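Local coordinates for protein 2,3-dihydroxybenzoate-AMP ligase (Mycobacterium smegmatis, PDB 5KEI) that is an AMP-binding enzyme of the ANL clan, with a large AMP-binding region followed by a smaller C-terminal domain, at residues 203-208 / 226-231; 46-51 / 115-120. All blocks are in the same frame, centred on the assembly; numbering follows the deposited sequence.

Followed from the N terminus, the chain first makes contact 2, where the turn leading into helix 49-57 meets the end of helix 107-117; 63 residues lie between its segments, among them helix 73-88 and strand 97-101. Contact 1 comes later and is far more local: 17 residues, including the rest of strand 207-212 and most of strand 222-226, separate 203-208 from 226-231. The loops follow in series, neither enclosing the other, yet their centres are 10 Å apart. A probable hydrogen bond of 2.9 Å between His-227 ND1 and Leu-47 N joins them, while Val-231 CG2 packs on Leu-47 CA and Leu-116 CD2 on Ala-208 O.

Contact 1: residues 203-208 / 226-231; sequences DPAAPA and THQDYV
His-227 packs its imidazole against Ala-208, whose CB stands over the ring centre in a CH-pi contact, 3.4 Å from the centroid and 8° off the normal. With CG beside its backbone N (chi1 -64°), the ring is carried back over 203-208. Its edge has polar partners too: ND1 probably bonds to Leu-47 N, and NE2 lies 3.1 Å from a water that donates to Pro-207 O, which together would restrict the ring's rotation. Close contacts at Pro-204 extend this tight side. Gln-228 N donates to Pro-204 O at 2.9 Å, and Pro-204 CB meets Gln-228 CG at 4.1 Å, while His-227 N reaches Ala-206 O only weakly (3.3 Å). Thr-226 CG2 rests 3.4 Å from Ala-205 O; Thr-226 and Asp-229 form a capping box at the helix start.

The looser side is the exposed Asp-203, its side chain no nearer than 6.3 Å to 226-231, and Ala-205, whose CB points away. Asp-203 OD1 accepts from Ala-205 N, an Asx turn within its own segment.

Pro-207 and Thr-226 pair as an antiparallel, non-hydrogen-bonded bridge between strands 207-212 and 222-226, the latter at the sheet edge; helix 227-240 follows directly, and Tyr-230 packs against helix 258-262.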
loop_
_atom_site.group_PDB
_atom_site.type_symbol
_atom_site.label_atom_id
_atom_site.label_comp_id
_atom_site.label_asym_id
_atom_site.label_seq_id
_atom_site.Cartn_x
_atom_site.Cartn_y
_atom_site.Cartn_z
ATOM N N ASP A 203 4.916 21.133 -0.516
ATOM C CA ASP A 203 6.153 20.743 0.138
ATOM C C ASP A 203 6.481 19.334 -0.344
ATOM O O ASP A 203 5.652 18.439 -0.212
ATOM C CB ASP A 203 5.976 20.794 1.649
ATOM C CG ASP A 203 7.244 20.539 2.402
ATOM O OD1 ASP A 203 8.243 20.118 1.785
ATOM O OD2 ASP A 203 7.231 20.745 3.636
ATOM N N PRO A 204 7.673 19.136 -0.933
ATOM C CA PRO A 204 7.997 17.805 -1.453
ATOM C C PRO A 204 8.167 16.762 -0.334
ATOM O O PRO A 204 8.051 15.551 -0.574
ATOM C CB PRO A 204 9.303 18.042 -2.228
ATOM C CG PRO A 204 9.876 19.278 -1.657
ATOM C CD PRO A 204 8.692 20.130 -1.305
ATOM N N ALA A 205 8.406 17.231 0.883
ATOM C CA ALA A 205 8.428 16.350 2.038
ATOM C C ALA A 205 7.028 16.186 2.681
ATOM O O ALA A 205 6.906 15.593 3.750
ATOM C CB ALA A 205 9.424 16.863 3.063
ATOM N N ALA A 206 5.994 16.717 2.025
ATOM C CA ALA A 206 4.596 16.509 2.408
ATOM C C ALA A 206 4.002 15.413 1.522
ATOM O O ALA A 206 4.591 15.103 0.479
ATOM C CB ALA A 206 3.793 17.822 2.264
ATOM N N PRO A 207 2.842 14.829 1.921
ATOM C CA PRO A 207 2.191 13.772 1.138
ATOM C C PRO A 207 1.911 14.146 -0.311
ATOM O O PRO A 207 1.367 15.200 -0.566
ATOM C CB PRO A 207 0.868 13.552 1.888
ATOM C CG PRO A 207 1.195 13.860 3.286
ATOM C CD PRO A 207 2.177 14.997 3.234
ATOM N N ALA A 208 2.286 13.272 -1.241
ATOM C CA ALA A 208 1.939 13.447 -2.633
ATOM C C ALA A 208 0.647 12.706 -2.911
ATOM O O ALA A 208 -0.221 13.219 -3.620
ATOM C CB ALA A 208 3.046 12.931 -3.536
ATOM N N THR A 226 5.271 10.703 0.685
ATOM C CA THR A 226 5.672 12.040 0.304
ATOM C C THR A 226 6.212 12.038 -1.114
ATOM O O THR A 226 6.533 10.981 -1.664
ATOM C CB THR A 226 6.725 12.580 1.255
ATOM O OG1 THR A 226 7.920 11.801 1.118
ATOM C CG2 THR A 226 6.230 12.478 2.670
ATOM N N HIS A 227 6.291 13.224 -1.710
ATOM C CA HIS A 227 6.904 13.390 -3.026
ATOM C C HIS A 227 8.325 12.843 -2.990
ATOM O O HIS A 227 8.732 12.076 -3.868
ATOM C CB HIS A 227 6.925 14.864 -3.457
ATOM C CG HIS A 227 5.570 15.474 -3.639
ATOM N ND1 HIS A 227 4.907 15.477 -4.853
ATOM C CD2 HIS A 227 4.767 16.143 -2.778
ATOM C CE1 HIS A 227 3.752 16.097 -4.723
ATOM N NE2 HIS A 227 3.640 16.514 -3.471
ATOM N N GLN A 228 9.060 13.235 -1.953
ATOM C CA GLN A 228 10.455 12.848 -1.804
ATOM C C GLN A 228 10.615 11.328 -1.865
ATOM O O GLN A 228 11.471 10.810 -2.602
ATOM C CB GLN A 228 11.026 13.380 -0.484
ATOM C CG GLN A 228 11.187 14.927 -0.365
ATOM C CD GLN A 228 12.437 15.471 -1.089
ATOM O OE1 GLN A 228 12.891 14.894 -2.070
ATOM N NE2 GLN A 228 12.997 16.580 -0.583
ATOM N N ASP A 229 9.793 10.602 -1.100
ATOM C CA ASP A 229 10.110 9.204 -0.897
ATOM C C ASP A 229 9.512 8.359 -2.008
ATOM O O ASP A 229 10.052 7.301 -2.332
ATOM C CB ASP A 229 9.672 8.671 0.476
ATOM C CG ASP A 229 8.173 8.543 0.635
ATOM O OD1 ASP A 229 7.517 9.501 1.050
ATOM O OD2 ASP A 229 7.636 7.477 0.260
ATOM N N TYR A 230 8.448 8.846 -2.638
ATOM C CA TYR A 230 7.778 8.064 -3.673
ATOM C C TYR A 230 8.548 8.172 -5.001
ATOM O O TYR A 230 8.663 7.189 -5.737
ATOM C CB TYR A 230 6.296 8.489 -3.817
ATOM C CG TYR A 230 5.459 7.291 -4.225
ATOM C CD1 TYR A 230 5.477 6.164 -3.396
ATOM C CD2 TYR A 230 4.586 7.285 -5.308
ATOM C CE1 TYR A 230 4.747 5.046 -3.656
ATOM C CE2 TYR A 230 3.800 6.118 -5.579
ATOM C CZ TYR A 230 3.904 5.007 -4.732
ATOM O OH TYR A 230 3.207 3.833 -4.896
ATOM N N VAL A 231 9.117 9.341 -5.280
ATOM C CA VAL A 231 9.975 9.479 -6.454
ATOM C C VAL A 231 11.227 8.628 -6.252
ATOM O O VAL A 231 11.632 7.874 -7.143
ATOM C CB VAL A 231 10.352 10.934 -6.711
ATOM C CG1 VAL A 231 11.403 11.047 -7.847
ATOM C CG2 VAL A 231 9.090 11.736 -7.036
HETATM O O HOH W 1 0.901 17.528 -2.372
#

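Contact 2: residues 46-51 / 115-120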
loop_
_atom_site.group_PDB
_atom_site.type_symbol
_atom_site.label_atom_id
_atom_site.label_comp_id
_atom_site.label_asym_id
_atom_site.label_seq_id
_atom_site.Cartn_x
_atom_site.Cartn_y
_atom_site.Cartn_z
ATOM N N LEU A 46 8.842 17.294 -7.262
ATOM C CA LEU A 46 7.474 16.857 -7.027
ATOM C C LEU A 46 7.182 15.614 -7.835
ATOM O O LEU A 46 7.769 15.435 -8.899
ATOM C CB LEU A 46 6.475 17.958 -7.396
ATOM C CG LEU A 46 6.392 19.241 -6.546
ATOM C CD1 LEU A 46 5.197 20.044 -7.007
ATOM C CD2 LEU A 46 6.305 18.973 -5.049
ATOM N N LEU A 47 6.247 14.791 -7.356
ATOM C CA LEU A 47 5.913 13.544 -8.027
ATOM C C LEU A 47 5.579 13.754 -9.505
ATOM O O LEU A 47 6.026 12.977 -10.350
ATOM C CB LEU A 47 4.742 12.836 -7.320
ATOM C CG LEU A 47 4.349 11.423 -7.771
ATOM C CD1 LEU A 47 5.576 10.541 -8.028
ATOM C CD2 LEU A 47 3.421 10.747 -6.738
ATOM N N ASP A 48 4.803 14.791 -9.831
ATOM C CA ASP A 48 4.356 14.955 -11.217
ATOM C C ASP A 48 5.527 15.249 -12.146
ATOM O O ASP A 48 5.368 15.188 -13.359
ATOM C CB ASP A 48 3.327 16.085 -11.387
ATOM C CG ASP A 48 3.960 17.497 -11.286
ATOM O OD1 ASP A 48 4.391 17.896 -10.181
ATOM O OD2 ASP A 48 4.065 18.190 -12.338
ATOM N N SER A 49 6.687 15.591 -11.584
ATOM C CA SER A 49 7.844 15.964 -12.397
ATOM C C SER A 49 8.447 14.745 -13.067
ATOM O O SER A 49 9.234 14.878 -14.019
ATOM C CB SER A 49 8.920 16.663 -11.562
ATOM O OG SER A 49 9.655 15.707 -10.813
ATOM N N VAL A 50 8.095 13.559 -12.567
ATOM C CA VAL A 50 8.523 12.334 -13.215
ATOM C C VAL A 50 8.016 12.340 -14.663
ATOM O O VAL A 50 8.770 12.004 -15.572
ATOM C CB VAL A 50 8.034 11.072 -12.466
ATOM C CG1 VAL A 50 8.340 9.792 -13.278
ATOM C CG2 VAL A 50 8.676 10.994 -11.094
ATOM N N LEU A 51 6.769 12.757 -14.885
ATOM C CA LEU A 51 6.218 12.807 -16.247
ATOM C C LEU A 51 6.824 13.954 -17.036
ATOM O O LEU A 51 7.169 13.801 -18.213
ATOM C CB LEU A 51 4.697 12.955 -16.226
ATOM C CG LEU A 51 3.976 13.292 -17.544
ATOM C CD1 LEU A 51 4.321 12.335 -18.696
ATOM C CD2 LEU A 51 2.469 13.315 -17.314
ATOM N N LEU A 115 -4.461 14.754 -11.609
ATOM C CA LEU A 115 -4.722 15.067 -10.212
ATOM C C LEU A 115 -3.518 15.714 -9.507
ATOM O O LEU A 115 -3.672 16.707 -8.783
ATOM C CB LEU A 115 -5.157 13.798 -9.475
ATOM C CG LEU A 115 -6.618 13.404 -9.720
ATOM C CD1 LEU A 115 -6.898 11.999 -9.248
ATOM C CD2 LEU A 115 -7.534 14.402 -9.018
ATOM N N LEU A 116 -2.327 15.157 -9.721
ATOM C CA LEU A 116 -1.118 15.667 -9.069
ATOM C C LEU A 116 -0.821 17.116 -9.462
ATOM O O LEU A 116 -0.382 17.922 -8.634
ATOM C CB LEU A 116 0.093 14.790 -9.407
ATOM C CG LEU A 116 0.130 13.384 -8.804
ATOM C CD1 LEU A 116 1.285 12.597 -9.397
ATOM C CD2 LEU A 116 0.214 13.420 -7.285
ATOM N N ARG A 117 -1.057 17.436 -10.730
ATOM C CA ARG A 117 -0.740 18.767 -11.238
ATOM C C ARG A 117 -1.759 19.802 -10.782
ATOM O O ARG A 117 -1.478 20.988 -10.818
ATOM C CB ARG A 117 -0.642 18.751 -12.761
ATOM C CG ARG A 117 0.482 17.868 -13.265
ATOM C CD ARG A 117 1.140 18.419 -14.467
ATOM N NE ARG A 117 2.400 17.728 -14.689
ATOM C CZ ARG A 117 2.700 17.123 -15.824
ATOM N NH1 ARG A 117 1.840 17.169 -16.830
ATOM N NH2 ARG A 117 3.859 16.500 -15.961
ATOM N N ALA A 118 -2.932 19.356 -10.339
ATOM C CA ALA A 118 -3.870 20.266 -9.699
ATOM C C ALA A 118 -3.504 20.419 -8.215
ATOM O O ALA A 118 -4.074 21.244 -7.490
ATOM C CB ALA A 118 -5.298 19.778 -9.867
ATOM N N GLY A 119 -2.522 19.642 -7.778
ATOM C CA GLY A 119 -2.065 19.702 -6.403
ATOM C C GLY A 119 -2.929 18.851 -5.487
ATOM O O GLY A 119 -2.789 18.891 -4.266
ATOM N N ALA A 120 -3.836 18.077 -6.077
ATOM C CA ALA A 120 -4.696 17.204 -5.286
ATOM C C ALA A 120 -3.894 15.996 -4.807
ATOM O O ALA A 120 -2.843 15.645 -5.370
ATOM C CB ALA A 120 -5.899 16.773 -6.083
#
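Arg-117 grips Asp-48 side-on, using two nitrogens to bind two different oxygens, beside the Schellman motif that ends helix 107-117. This joins that helix, part of the AMP-binding family region, to the turn leading into helix 49-57. NE forms the salt bridge: it meets Asp-48 OD2 at 2.9 Å with an N-H...O angle of 161°, on the anti side of the carboxylate and nearly in the guanidinium plane. The two flat groups are nevertheless almost perpendicular, 84° apart. NH2 makes a longer bond to the backbone, 3.3 Å to Asp-48 O.

Torsions on both sides bring the charges together. The bend at chi2 directs the arginine chain across Asp-48, where a chi1 of 74° and the rotation of the carboxylate bring OD2 to NE. The buried guanidinium has a second carboxylate in Asp-77 of helix 73-88, salt-bridged to NH2. Because Arg-52 NH2 lies close to Arg-117 NE, the carboxylates would be expected to offset two neighbouring positive charges. The Leu-51 side chain crosses that of Arg-117 at about a right angle, CG 3.6 Å from NH2.

Leu-116 supplies the apolar half. Its CB lies 4.0 Å from Asp-48 CB, and its side chain extends toward Leu-47. There Leu-116 CD1 faces both CG and CD2 of Leu-47, at 3.7 and 3.9 Å.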